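Local structure of SPCC1919.03c protein (Schizosaccharomyces pombe, 2QRD) at residues A67-Q70 with L71-A75. The protein is the beta subunit of AMP-activated protein kinase, which probably mediates assembly of the heterotrimer and helps set its location and substrate specificity during glucose limitation. Numbering follows the deposited sequence.
Sequences ANTQ and LGVLA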
loop_
_atom_site.group_PDB
_atom_site.type_symbol
_atom_site.label_atom_id
_atom_site.label_comp_id
_atom_site.label_asym_id
_atom_site.label_seq_id
_atom_site.Cartn_x
_atom_site.Cartn_y
_atom_site.Cartn_z
ATOM N N ALA B 67 -0.137 -7.823 -14.762
ATOM C CA ALA B 67 -0.052 -9.214 -14.253
ATOM C C ALA B 67 -1.433 -9.859 -14.334
ATOM O O ALA B 67 -2.457 -9.147 -14.177
ATOM C CB ALA B 67 0.441 -9.230 -12.812
ATOM N N ASN B 68 -1.489 -11.178 -14.599
ATOM C CA ASN B 68 -2.754 -11.890 -14.457
ATOM C C ASN B 68 -3.066 -12.017 -12.977
ATOM O O ASN B 68 -2.176 -12.313 -12.185
ATOM C CB ASN B 68 -2.705 -13.320 -14.996
ATOM C CG ASN B 68 -2.421 -13.418 -16.484
ATOM O OD1 ASN B 68 -2.383 -12.434 -17.225
ATOM N ND2 ASN B 68 -2.204 -14.656 -16.927
ATOM N N THR B 69 -4.322 -11.850 -12.597
ATOM C CA THR B 69 -4.741 -12.266 -11.266
ATOM C C THR B 69 -5.762 -13.355 -11.463
ATOM O O THR B 69 -6.324 -13.496 -12.535
ATOM C CB THR B 69 -5.424 -11.155 -10.439
ATOM O OG1 THR B 69 -6.810 -11.122 -10.793
ATOM C CG2 THR B 69 -4.793 -9.774 -10.659
ATOM N N GLN B 70 -6.005 -14.121 -10.417
ATOM C CA GLN B 70 -7.032 -15.145 -10.423
ATOM C C GLN B 70 -8.258 -14.634 -9.643
ATOM O O GLN B 70 -9.092 -15.423 -9.181
ATOM C CB GLN B 70 -6.471 -16.458 -9.827
ATOM C CG GLN B 70 -5.497 -17.261 -10.740
ATOM C CD GLN B 70 -4.367 -16.430 -11.356
ATOM O OE1 GLN B 70 -4.358 -16.189 -12.574
ATOM N NE2 GLN B 70 -3.423 -15.969 -10.523
ATOM N N LEU B 71 -8.373 -13.309 -9.541
ATOM C CA LEU B 71 -9.318 -12.682 -8.620
ATOM C C LEU B 71 -10.414 -11.821 -9.261
ATOM O O LEU B 71 -11.284 -11.283 -8.560
ATOM C CB LEU B 71 -8.574 -11.913 -7.530
ATOM C CG LEU B 71 -7.839 -12.752 -6.463
ATOM C CD1 LEU B 71 -7.086 -11.822 -5.545
ATOM C CD2 LEU B 71 -8.736 -13.673 -5.615
ATOM N N GLY B 72 -10.396 -11.724 -10.583
ATOM C CA GLY B 72 -11.414 -10.990 -11.306
ATOM C C GLY B 72 -11.124 -9.509 -11.304
ATOM O O GLY B 72 -12.032 -8.708 -11.461
ATOM N N VAL B 73 -9.858 -9.145 -11.122
ATOM C CA VAL B 73 -9.437 -7.747 -11.120
ATOM C C VAL B 73 -8.200 -7.515 -11.986
ATOM O O VAL B 73 -7.517 -8.472 -12.391
ATOM C CB VAL B 73 -9.207 -7.188 -9.680
ATOM C CG1 VAL B 73 -10.448 -7.403 -8.843
ATOM C CG2 VAL B 73 -7.951 -7.800 -9.016
ATOM N N LEU B 74 -7.927 -6.238 -12.246
ATOM C CA LEU B 74 -6.760 -5.768 -12.991
ATOM C C LEU B 74 -5.627 -5.446 -12.038
ATOM O O LEU B 74 -5.842 -4.787 -11.004
ATOM C CB LEU B 74 -7.093 -4.473 -13.772
ATOM C CG LEU B 74 -7.991 -4.539 -15.023
ATOM C CD1 LEU B 74 -8.444 -3.149 -15.417
ATOM C CD2 LEU B 74 -7.264 -5.230 -16.213
ATOM N N ALA B 75 -4.432 -5.890 -12.408
ATOM C CA ALA B 75 -3.218 -5.508 -11.748
ATOM C C ALA B 75 -2.335 -4.736 -12.740
ATOM O O ALA B 75 -1.960 -5.272 -13.785
ATOM C CB ALA B 75 -2.500 -6.764 -11.200
#
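Ala67 and Ala75 lie opposite each other where one continuous piece of chain leaves and re-enters the sheet, their CA atoms 5.5 Å apart. The chain leaves strand 65-67, turns back through 70-72 and enters strand 74-82. Ala67 N donates to Ala75 O, but the bond is long (3.3 Å) and the antiparallel pairing here is loose. Gly72 has a positive phi (82°), a conformation that favours glycine.

Thr69 fills the inside of the loop, and its hydroxyl makes two bonds to the returning chain. Thr69 OG1 accepts from Leu71 N at 3.0 Å, with a fairly straight N-H...O angle of 161°. Thr69 OG1 also donates to Val73 O at 3.2 Å, tilted from the carbonyl plane. With chi1 at 85°, OG1 lies between the backbone N and the carbonyl carbon, facing both partners. Thr69 CG2 touches Ala75 CB at 3.8 Å and also lies near Val73 O. Ala67 CB meets Ala75 CB at 4.2 Å. A valine in place of Thr69 would probably cost Leu71 N and Val73 O the hydroxyl that links them.

Gln70 NE2 is hydrogen-bonded to Asn11 OD1 of the SNF1-like protein kinase ssp2 chain. Trp13 of that chain packs on Ala67 and Ala75.

The arrangement is an ST turn at Thr69 in the loop of a beta hairpin, which joins neighbouring antiparallel strands of the beta-subunit interaction domain and is placed against the kinase subunit.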